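Local coordinates for protein beta-N-acetylglucosaminidase (Thermotoga maritima, PDB 3WO8) that probably hydrolyses terminal non-reducing N-acetyl-D-hexosamine residues from N-acetyl-beta-D-hexosaminides as a glycosyl hydrolase family 3 enzyme, at residues Leu234-Ile238 against Ile239-Leu243; Val242-Lys246 against Ile247-Gly251; Arg396-Val399 against Glu400-Pro403; Asn442-Asp445 against Val446-Glu450. One frame throughout, in Å; residues are numbered along the deposited sequence.

Interaction 1: residues Leu234-Ile238 against Ile239-Leu243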
loop_
_atom_site.group_PDB
_atom_site.type_symbol
_atom_site.label_atom_id
_atom_site.label_comp_id
_atom_site.label_asym_id
_atom_site.label_seq_id
_atom_site.Cartn_x
_atom_site.Cartn_y
_atom_site.Cartn_z
ATOM N N LEU B 234 33.535 6.539 12.418
ATOM C CA LEU B 234 34.591 5.895 13.226
ATOM C C LEU B 234 35.388 6.845 14.172
ATOM O O LEU B 234 36.358 6.413 14.837
ATOM C CB LEU B 234 35.536 5.170 12.279
ATOM C CG LEU B 234 34.894 4.166 11.304
ATOM C CD1 LEU B 234 35.789 3.984 10.095
ATOM C CD2 LEU B 234 34.652 2.816 11.967
ATOM N N SER B 235 34.934 8.106 14.242
ATOM C CA SER B 235 35.559 9.198 15.014
ATOM C C SER B 235 35.003 9.351 16.435
ATOM O O SER B 235 33.852 9.775 16.585
ATOM C CB SER B 235 35.342 10.519 14.263
ATOM O OG SER B 235 35.492 11.669 15.092
ATOM N N GLU B 236 35.822 9.059 17.467
ATOM C CA GLU B 236 35.453 9.373 18.885
ATOM C C GLU B 236 35.392 10.901 19.135
ATOM O O GLU B 236 34.591 11.368 19.939
ATOM C CB GLU B 236 36.291 8.590 19.952
ATOM C CG GLU B 236 37.526 9.268 20.557
ATOM C CD GLU B 236 37.232 10.287 21.668
ATOM O OE1 GLU B 236 36.570 9.954 22.677
ATOM O OE2 GLU B 236 37.703 11.440 21.547
ATOM N N LYS B 237 36.164 11.681 18.397
ATOM C CA LYS B 237 35.975 13.122 18.420
ATOM C C LYS B 237 34.604 13.584 17.972
ATOM O O LYS B 237 34.190 14.669 18.352
ATOM C CB LYS B 237 37.016 13.847 17.573
ATOM C CG LYS B 237 38.326 14.056 18.306
ATOM C CD LYS B 237 39.385 14.761 17.472
ATOM C CE LYS B 237 40.769 14.569 18.099
ATOM N NZ LYS B 237 41.848 14.688 17.086
ATOM N N ILE B 238 33.906 12.805 17.149
ATOM C CA ILE B 238 32.579 13.221 16.659
ATOM C C ILE B 238 31.488 12.497 17.452
ATOM O O ILE B 238 30.656 13.100 18.088
ATOM C CB ILE B 238 32.453 13.017 15.139
ATOM C CG1 ILE B 238 33.382 13.992 14.419
ATOM C CG2 ILE B 238 31.034 13.273 14.647
ATOM C CD1 ILE B 238 33.572 13.702 12.955
ATOM N N ILE B 239 31.521 11.189 17.480
ATOM C CA ILE B 239 30.493 10.461 18.217
ATOM C C ILE B 239 30.514 10.739 19.747
ATOM O O ILE B 239 29.474 11.005 20.333
ATOM C CB ILE B 239 30.585 8.946 17.944
ATOM C CG1 ILE B 239 30.324 8.679 16.448
ATOM C CG2 ILE B 239 29.623 8.184 18.846
ATOM C CD1 ILE B 239 30.274 7.210 16.063
ATOM N N THR B 240 31.673 10.662 20.405
ATOM C CA THR B 240 31.733 11.048 21.819
ATOM C C THR B 240 31.825 12.569 22.061
ATOM O O THR B 240 31.047 13.132 22.824
ATOM C CB THR B 240 32.857 10.357 22.558
ATOM O OG1 THR B 240 32.498 8.990 22.726
ATOM C CG2 THR B 240 33.019 10.981 23.944
ATOM N N ASP B 241 32.755 13.246 21.418
ATOM C CA ASP B 241 32.994 14.640 21.803
ATOM C C ASP B 241 31.909 15.584 21.312
ATOM O O ASP B 241 31.294 16.267 22.122
ATOM C CB ASP B 241 34.433 15.108 21.451
ATOM C CG ASP B 241 35.533 14.245 22.165
ATOM O OD1 ASP B 241 35.277 13.569 23.192
ATOM O OD2 ASP B 241 36.664 14.218 21.666
ATOM N N VAL B 242 31.640 15.616 20.013
ATOM C CA VAL B 242 30.557 16.491 19.507
ATOM C C VAL B 242 29.111 16.009 19.806
ATOM O O VAL B 242 28.209 16.844 19.971
ATOM C CB VAL B 242 30.698 16.787 18.009
ATOM C CG1 VAL B 242 30.334 15.566 17.208
ATOM C CG2 VAL B 242 29.800 17.934 17.582
ATOM N N LEU B 243 28.869 14.698 19.881
ATOM C CA LEU B 243 27.472 14.219 19.970
ATOM C C LEU B 243 27.071 13.846 21.377
ATOM O O LEU B 243 26.099 14.392 21.915
ATOM C CB LEU B 243 27.170 13.055 18.990
ATOM C CG LEU B 243 25.767 12.389 19.036
ATOM C CD1 LEU B 243 24.658 13.373 18.710
ATOM C CD2 LEU B 243 25.646 11.192 18.122
#
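Asp241 and Glu236 bring two carboxylates together on the outer side of the first turns of helix 236-247. Starting from the backbone, Asp241 CB packs 3.1 Å from Lys237 O. Its CG faces the end of Glu236, and beyond it the branches diverge: OD2 lies 3.0 Å from Glu236 OE2, close to the CA of Lys237 as well, whereas OD1 is 3.6 Å from that same Glu236 OE2. Asp241 OD2 and Glu236 OE2 are both acceptors when the acids are charged, so this is a close approach of like charges and not a hydrogen bond. The two carboxylate planes stand 75° apart, and Glu245 adds a third acid close to Asp241 OD1; such crowding would be expected to favour protonation of one of the group. Lys237 extends away, leaving its NZ 6.9 Å from Asp241 OD2, too far for an ion pair. The bend of Glu236 at chi2 (79°) carries its carboxylate alongside the next turn, where OE1 also meets Thr240 CB at 3.7 Å.

Ser235 is the N-cap. Its OG takes a weak bond from Ile238 N, while Ser235 O receives Ile239 N at 2.9 Å. The next turn is wider than an alpha-helical one: Asp241 N donates to Glu236 O and Val242 N to Lys237 O, each five residues back, in the manner of a pi-helix.

This is one of the outer helices of the TIM barrel, in the crossover from strand 216-219 to strand 253-257. Thr240 OG1 bonds to Ala279 O at the end of helix 269-279, against which Ile239 also packs, while Ile238, Val242 and Leu243 rest on Phe173 of strand 167-173.

Interaction 2: residues Val242-Lys246 against Ile247-Gly251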
loop_
_atom_site.group_PDB
_atom_site.type_symbol
_atom_site.label_atom_id
_atom_site.label_comp_id
_atom_site.label_asym_id
_atom_site.label_seq_id
_atom_site.Cartn_x
_atom_site.Cartn_y
_atom_site.Cartn_z
ATOM N N VAL B 242 31.640 15.616 20.013
ATOM C CA VAL B 242 30.557 16.491 19.507
ATOM C C VAL B 242 29.111 16.009 19.806
ATOM O O VAL B 242 28.209 16.844 19.971
ATOM C CB VAL B 242 30.698 16.787 18.009
ATOM C CG1 VAL B 242 30.334 15.566 17.208
ATOM C CG2 VAL B 242 29.800 17.934 17.582
ATOM N N LEU B 243 28.869 14.698 19.881
ATOM C CA LEU B 243 27.472 14.219 19.970
ATOM C C LEU B 243 27.071 13.846 21.377
ATOM O O LEU B 243 26.099 14.392 21.915
ATOM C CB LEU B 243 27.170 13.055 18.990
ATOM C CG LEU B 243 25.767 12.389 19.036
ATOM C CD1 LEU B 243 24.658 13.373 18.710
ATOM C CD2 LEU B 243 25.646 11.192 18.122
ATOM N N ARG B 244 27.793 12.905 21.964
ATOM C CA ARG B 244 27.452 12.438 23.314
ATOM C C ARG B 244 27.678 13.438 24.453
ATOM O O ARG B 244 26.962 13.374 25.470
ATOM C CB ARG B 244 28.229 11.208 23.657
ATOM C CG ARG B 244 27.965 10.091 22.695
ATOM C CD ARG B 244 27.132 9.046 23.348
ATOM N NE ARG B 244 26.980 7.900 22.461
ATOM C CZ ARG B 244 25.830 7.331 22.146
ATOM N NH1 ARG B 244 24.702 7.802 22.624
ATOM N NH2 ARG B 244 25.819 6.277 21.349
ATOM N N GLU B 245 28.660 14.332 24.286
ATOM C CA GLU B 245 29.027 15.329 25.316
ATOM C C GLU B 245 28.516 16.700 24.960
ATOM O O GLU B 245 27.692 17.269 25.682
ATOM C CB GLU B 245 30.553 15.392 25.562
ATOM C CG GLU B 245 31.129 14.053 26.008
ATOM C CD GLU B 245 32.623 14.048 26.294
ATOM O OE1 GLU B 245 33.401 14.833 25.703
ATOM O OE2 GLU B 245 33.028 13.203 27.111
ATOM N N LYS B 246 29.003 17.255 23.864
ATOM C CA LYS B 246 28.641 18.617 23.546
ATOM C C LYS B 246 27.118 18.758 23.380
ATOM O O LYS B 246 26.523 19.658 23.951
ATOM C CB LYS B 246 29.377 19.107 22.312
ATOM C CG LYS B 246 29.331 20.602 22.173
ATOM C CD LYS B 246 30.035 21.040 20.906
ATOM C CE LYS B 246 30.339 22.530 20.901
ATOM N NZ LYS B 246 29.182 23.355 21.380
ATOM N N ILE B 247 26.490 17.855 22.631
ATOM C CA ILE B 247 25.044 17.953 22.364
ATOM C C ILE B 247 24.229 17.410 23.516
ATOM O O ILE B 247 23.214 18.000 23.894
ATOM C CB ILE B 247 24.634 17.187 21.091
ATOM C CG1 ILE B 247 24.878 18.061 19.866
ATOM C CG2 ILE B 247 23.155 16.798 21.151
ATOM C CD1 ILE B 247 25.015 17.275 18.579
ATOM N N GLY B 248 24.658 16.270 24.030
ATOM C CA GLY B 248 24.014 15.660 25.168
ATOM C C GLY B 248 23.430 14.289 24.955
ATOM O O GLY B 248 22.925 13.668 25.902
ATOM N N PHE B 249 23.529 13.794 23.726
ATOM C CA PHE B 249 22.722 12.681 23.288
ATOM C C PHE B 249 23.264 11.374 23.804
ATOM O O PHE B 249 24.361 11.002 23.437
ATOM C CB PHE B 249 22.671 12.657 21.757
ATOM C CG PHE B 249 21.924 11.476 21.208
ATOM C CD1 PHE B 249 20.558 11.378 21.377
ATOM C CD2 PHE B 249 22.597 10.442 20.581
ATOM C CE1 PHE B 249 19.867 10.281 20.929
ATOM C CE2 PHE B 249 21.919 9.338 20.136
ATOM C CZ PHE B 249 20.550 9.265 20.292
ATOM N N ASP B 250 22.495 10.667 24.627
ATOM C CA ASP B 250 22.939 9.362 25.160
ATOM C C ASP B 250 22.120 8.182 24.654
ATOM O O ASP B 250 22.213 7.069 25.192
ATOM C CB ASP B 250 22.956 9.358 26.691
ATOM C CG ASP B 250 21.583 9.480 27.288
ATOM O OD1 ASP B 250 20.704 10.028 26.604
ATOM O OD2 ASP B 250 21.392 9.046 28.444
ATOM N N GLY B 251 21.352 8.435 23.591
ATOM C CA GLY B 251 20.520 7.408 22.952
ATOM C C GLY B 251 21.252 6.623 21.882
ATOM O O GLY B 251 22.456 6.584 21.868
#
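Gly248 N and Phe249 N both donate to Leu243 O where helix 236-247 ends. Each approaches to 3.2 Å from this Leu243 O, from opposite faces of the carbonyl plane, so the chain is gripped just where it leaves the helix. Gly248 makes the exit with a positive phi (119°), a conformation that suits glycine. Next to these bonds the apolar packing is close: Leu243 CD1 sits 3.7 Å from Phe249 CB, the two side chains running side by side, and the Ile247 side chain crosses that of Leu243 obliquely, its CD1 3.9 Å from Leu243 CD1.

The segment forms the return from helix to strand in a beta-alpha-beta unit of the TIM barrel, leading into strand 253-257. Arg244 spans this return. Bent at chi2 (-107°), it lays its CD 3.4 Å from Phe249 O and carries the guanidinium along the loop. There NH1 gives an almost straight bond of 2.7 Å to Gly251 O, lying in both the guanidinium and the carbonyl planes, and a weak one to Phe249 O. NH2 turns to Asn282 OD1 and Gly280 O, which fixes the rotation of the group. Gly251 N lies over the centre of the Phe249 ring.

The solvent side is looser: Glu245, Lys246 and Asp250 are all exposed. Asp250 OD1 stays 6.1 Å from Arg244 NH1, without contact, and Lys246 reaches away to a cation-pi contact with Trp198.

Interaction 3: residues Arg396-Val399 against Glu400-Pro403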
loop_
_atom_site.group_PDB
_atom_site.type_symbol
_atom_site.label_atom_id
_atom_site.label_comp_id
_atom_site.label_asym_id
_atom_site.label_seq_id
_atom_site.Cartn_x
_atom_site.Cartn_y
_atom_site.Cartn_z
ATOM N N ARG B 396 0.218 -24.333 -18.309
ATOM C CA ARG B 396 -0.969 -23.593 -18.046
ATOM C C ARG B 396 -2.145 -24.237 -18.737
ATOM O O ARG B 396 -2.122 -24.394 -19.943
ATOM C CB ARG B 396 -0.784 -22.178 -18.598
ATOM C CG ARG B 396 0.353 -21.356 -17.978
ATOM C CD ARG B 396 0.343 -21.311 -16.446
ATOM N NE ARG B 396 -0.787 -20.545 -15.914
ATOM C CZ ARG B 396 -0.756 -19.229 -15.676
ATOM N NH1 ARG B 396 0.334 -18.516 -15.914
ATOM N NH2 ARG B 396 -1.813 -18.615 -15.180
ATOM N N TYR B 397 -3.195 -24.583 -17.999
ATOM C CA TYR B 397 -4.387 -25.205 -18.622
ATOM C C TYR B 397 -5.614 -24.372 -18.421
ATOM O O TYR B 397 -5.636 -23.531 -17.538
ATOM C CB TYR B 397 -4.649 -26.572 -18.062
ATOM C CG TYR B 397 -5.077 -26.570 -16.626
ATOM C CD1 TYR B 397 -4.148 -26.563 -15.610
ATOM C CD2 TYR B 397 -6.419 -26.624 -16.281
ATOM C CE1 TYR B 397 -4.535 -26.574 -14.283
ATOM C CE2 TYR B 397 -6.817 -26.650 -14.967
ATOM C CZ TYR B 397 -5.866 -26.616 -13.980
ATOM O OH TYR B 397 -6.266 -26.658 -12.692
ATOM N N THR B 398 -6.636 -24.589 -19.246
ATOM C CA THR B 398 -7.874 -23.779 -19.133
ATOM C C THR B 398 -8.805 -24.577 -18.264
ATOM O O THR B 398 -8.881 -25.807 -18.371
ATOM C CB THR B 398 -8.522 -23.328 -20.480
ATOM O OG1 THR B 398 -8.876 -24.451 -21.278
ATOM C CG2 THR B 398 -7.551 -22.433 -21.302
ATOM N N VAL B 399 -9.455 -23.868 -17.351
ATOM C CA VAL B 399 -10.164 -24.504 -16.276
ATOM C C VAL B 399 -11.228 -25.424 -16.842
ATOM O O VAL B 399 -11.391 -26.543 -16.396
ATOM C CB VAL B 399 -10.742 -23.446 -15.310
ATOM C CG1 VAL B 399 -12.238 -23.653 -15.012
ATOM C CG2 VAL B 399 -9.949 -23.473 -14.027
ATOM N N GLU B 400 -11.927 -24.928 -17.852
ATOM C CA GLU B 400 -13.042 -25.644 -18.515
ATOM C C GLU B 400 -12.627 -26.928 -19.268
ATOM O O GLU B 400 -13.442 -27.827 -19.406
ATOM C CB GLU B 400 -13.883 -24.693 -19.425
ATOM C CG GLU B 400 -13.106 -23.667 -20.267
ATOM C CD GLU B 400 -12.593 -22.409 -19.499
ATOM O OE1 GLU B 400 -12.067 -21.481 -20.159
ATOM O OE2 GLU B 400 -12.689 -22.318 -18.245
ATOM N N ASP B 401 -11.379 -27.014 -19.727
ATOM C CA ASP B 401 -10.880 -28.204 -20.422
ATOM C C ASP B 401 -10.306 -29.269 -19.476
ATOM O O ASP B 401 -10.399 -30.473 -19.747
ATOM C CB ASP B 401 -9.838 -27.819 -21.491
ATOM C CG ASP B 401 -10.485 -27.257 -22.762
ATOM O OD1 ASP B 401 -11.522 -27.814 -23.190
ATOM O OD2 ASP B 401 -9.973 -26.258 -23.326
ATOM N N GLY B 402 -9.736 -28.828 -18.362
ATOM C CA GLY B 402 -8.912 -29.694 -17.516
ATOM C C GLY B 402 -7.446 -29.646 -17.958
ATOM O O GLY B 402 -7.097 -29.058 -19.001
ATOM N N PRO B 403 -6.572 -30.257 -17.171
ATOM C CA PRO B 403 -5.165 -30.319 -17.501
ATOM C C PRO B 403 -4.849 -31.404 -18.514
ATOM O O PRO B 403 -5.244 -32.564 -18.327
ATOM C CB PRO B 403 -4.509 -30.671 -16.181
ATOM C CG PRO B 403 -5.562 -31.373 -15.419
ATOM C CD PRO B 403 -6.867 -30.814 -15.857
#
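Thr398 O faces the amides of Asp401 and Gly402 where the chain turns after strand 391-397. Val399, Glu400 and Asp401 have helical backbone angles, making a single tight turn whose first four residues, Thr398-Asp401, form a type I beta turn. Both donors lie 3.1 Å from Thr398 O, yet they arrive differently: Gly402 N comes nearly head-on to the carbonyl, whereas Asp401 N sits well above its plane. A weak bond from Gly402 N to Val399 O adds to these. Gly402 then leaves the turn with a positive phi (89°), which brings Pro403 against one face of the Tyr397 ring.

The tyrosine ring packs against this return. Tyr397 CG lies between its backbone N and carbonyl carbon (chi1 68°), which holds the ring over Pro403, and Pro403 CB makes a CH-pi contact 4.3 Å from the ring centroid, over one face. Gly402 C reaches Tyr397 CD2 at 3.6 Å. On the outer side, Glu400 folds back so that its OE2 meets Val399 CG1 at 3.5 Å. Thr398 OG1 and Asp401 OD2 are 2.9 Å apart, but the angle is unsuited to a hydrogen bond.

Strand 391-397 lies at one edge of the mixed sheet in the C-terminal domain, beside strand 357-363. Tyr397 OH reaches across to Phe414 O in strand 411-415, and Pro403 packs against Ala426 and His427 of helix 421-429.

Interaction 4: residues Asn442-Asp445 against Val446-Glu450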
loop_
_atom_site.group_PDB
_atom_site.type_symbol
_atom_site.label_atom_id
_atom_site.label_comp_id
_atom_site.label_asym_id
_atom_site.label_seq_id
_atom_site.Cartn_x
_atom_site.Cartn_y
_atom_site.Cartn_z
ATOM N N ASN B 442 -13.176 -23.612 -3.653
ATOM C CA ASN B 442 -14.298 -24.212 -2.972
ATOM C C ASN B 442 -13.927 -25.547 -2.381
ATOM O O ASN B 442 -13.663 -26.482 -3.113
ATOM C CB ASN B 442 -15.404 -24.416 -3.979
ATOM C CG ASN B 442 -16.753 -24.694 -3.326
ATOM O OD1 ASN B 442 -16.851 -25.099 -2.164
ATOM N ND2 ASN B 442 -17.802 -24.460 -4.087
ATOM N N PRO B 443 -13.938 -25.662 -1.058
ATOM C CA PRO B 443 -13.497 -26.929 -0.464
ATOM C C PRO B 443 -14.451 -28.129 -0.678
ATOM O O PRO B 443 -14.097 -29.267 -0.372
ATOM C CB PRO B 443 -13.332 -26.582 1.044
ATOM C CG PRO B 443 -13.704 -25.134 1.178
ATOM C CD PRO B 443 -14.460 -24.739 -0.044
ATOM N N PHE B 444 -15.644 -27.860 -1.185
ATOM C CA PHE B 444 -16.538 -28.918 -1.590
ATOM C C PHE B 444 -15.826 -29.795 -2.603
ATOM O O PHE B 444 -15.962 -31.012 -2.562
ATOM C CB PHE B 444 -17.819 -28.338 -2.199
ATOM C CG PHE B 444 -18.558 -29.278 -3.133
ATOM C CD1 PHE B 444 -19.462 -30.217 -2.630
ATOM C CD2 PHE B 444 -18.391 -29.188 -4.531
ATOM C CE1 PHE B 444 -20.168 -31.046 -3.490
ATOM C CE2 PHE B 444 -19.090 -30.030 -5.394
ATOM C CZ PHE B 444 -19.976 -30.956 -4.872
ATOM N N ASP B 445 -15.067 -29.162 -3.502
ATOM C CA ASP B 445 -14.374 -29.856 -4.586
ATOM C C ASP B 445 -13.604 -31.107 -4.094
ATOM O O ASP B 445 -13.584 -32.140 -4.767
ATOM C CB ASP B 445 -13.432 -28.885 -5.302
ATOM C CG ASP B 445 -14.168 -27.883 -6.211
ATOM O OD1 ASP B 445 -15.302 -28.173 -6.654
ATOM O OD2 ASP B 445 -13.588 -26.805 -6.504
ATOM N N VAL B 446 -13.022 -31.029 -2.900
ATOM C CA VAL B 446 -12.358 -32.174 -2.286
ATOM C C VAL B 446 -13.030 -33.508 -2.560
ATOM O O VAL B 446 -12.363 -34.506 -2.741
ATOM C CB VAL B 446 -12.301 -32.019 -0.766
ATOM C CG1 VAL B 446 -12.061 -33.349 -0.077
ATOM C CG2 VAL B 446 -11.190 -31.079 -0.383
ATOM N N ARG B 447 -14.350 -33.550 -2.543
ATOM C CA ARG B 447 -15.051 -34.835 -2.658
ATOM C C ARG B 447 -14.553 -35.651 -3.860
ATOM O O ARG B 447 -14.308 -36.859 -3.740
ATOM C CB ARG B 447 -16.569 -34.632 -2.721
ATOM C CG ARG B 447 -17.089 -34.159 -4.069
ATOM C CD ARG B 447 -18.197 -33.154 -3.911
ATOM N NE ARG B 447 -19.455 -33.741 -3.441
ATOM C CZ ARG B 447 -20.470 -34.110 -4.222
ATOM N NH1 ARG B 447 -20.405 -33.976 -5.548
ATOM N NH2 ARG B 447 -21.569 -34.611 -3.668
ATOM N N TYR B 448 -14.355 -34.966 -4.987
ATOM C CA TYR B 448 -13.941 -35.590 -6.234
ATOM C C TYR B 448 -12.616 -36.356 -6.114
ATOM O O TYR B 448 -12.427 -37.412 -6.717
ATOM C CB TYR B 448 -13.747 -34.520 -7.274
ATOM C CG TYR B 448 -14.993 -33.782 -7.663
ATOM C CD1 TYR B 448 -15.975 -34.399 -8.427
ATOM C CD2 TYR B 448 -15.167 -32.451 -7.326
ATOM C CE1 TYR B 448 -17.111 -33.710 -8.838
ATOM C CE2 TYR B 448 -16.298 -31.755 -7.720
ATOM C CZ TYR B 448 -17.275 -32.380 -8.485
ATOM O OH TYR B 448 -18.406 -31.682 -8.895
ATOM N N PHE B 449 -11.708 -35.809 -5.324
ATOM C CA PHE B 449 -10.370 -36.347 -5.203
ATOM C C PHE B 449 -10.266 -37.192 -3.977
ATOM O O PHE B 449 -9.437 -36.959 -3.119
ATOM C CB PHE B 449 -9.361 -35.203 -5.215
ATOM C CG PHE B 449 -9.536 -34.313 -6.401
ATOM C CD1 PHE B 449 -9.285 -34.790 -7.679
ATOM C CD2 PHE B 449 -10.052 -33.044 -6.251
ATOM C CE1 PHE B 449 -9.502 -33.994 -8.788
ATOM C CE2 PHE B 449 -10.270 -32.232 -7.355
ATOM C CZ PHE B 449 -9.990 -32.705 -8.628
ATOM N N GLU B 450 -11.116 -38.207 -3.938
ATOM C CA GLU B 450 -11.215 -39.110 -2.800
ATOM C C GLU B 450 -9.934 -39.927 -2.614
ATOM O O GLU B 450 -9.475 -40.590 -3.559
ATOM C CB GLU B 450 -12.420 -40.054 -2.999
ATOM C CG GLU B 450 -12.386 -41.360 -2.187
ATOM C CD GLU B 450 -12.048 -42.607 -3.014
ATOM O OE1 GLU B 450 -12.884 -43.524 -3.045
ATOM O OE2 GLU B 450 -10.967 -42.687 -3.639
#
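Asp445, Phe444 and Val446 have the most surface buried within a short 3-10 turn in the loop between strands 435-439 and 453-456 of the C-terminal domain. Three successive bonds spanning three residues define it: Val446 N to Pro443 O, Arg447 N to Phe444 O (nearly straight at 172°) and Tyr448 N to Asp445 O. The turn is entered through an Asx turn, in which Asn442 OD1 accepts from Phe444 N, and left through an inverse gamma turn centred on Phe449.

Phe444, its CG anti to the backbone N (chi1 157°), swings outward on the exposed side. Arg447 lies over one face of its ring, with the guanidinium and ring planes only 26° apart, although the modelled spacing is too short to be trusted. Tyr448 meets the same ring obliquely, the centroids 5.9 Å apart. Val446 turns to another side, packing CG2 against Pro443 O and touching Val456. At the start of the turn, Pro443 and Asn442 pack on Leu93 and Leu130 of the second subunit, placing the loop at the dimer interface. The carboxylate of the buried Asp445 meets Tyr448 at its ring edge, with Asp445 OD1 in the ring plane and 3.9 Å from Tyr448 CE2.

Interaction 1 covers the start of helix 236-247, and interaction 2 its end and the loop that follows: they share Val242 and Leu243, their centres are 9 Å apart, and probable hydrogen bonds from Arg244 N to Ile239 O and from Lys246 N to Asp241 O (3.0 Å each) join them. Interactions 3 and 4 belong to the C-terminal domain, with centres about 17 Å apart and nearest atoms about 8 Å apart; His427 of helix 421-429 meets residues of both. Some 66 to 67 Å separates the centres of the two pairs, on opposite sides of the chain's centre. Interaction 4 alone touches the second subunit, in a dimer whose architecture is associated with the active site.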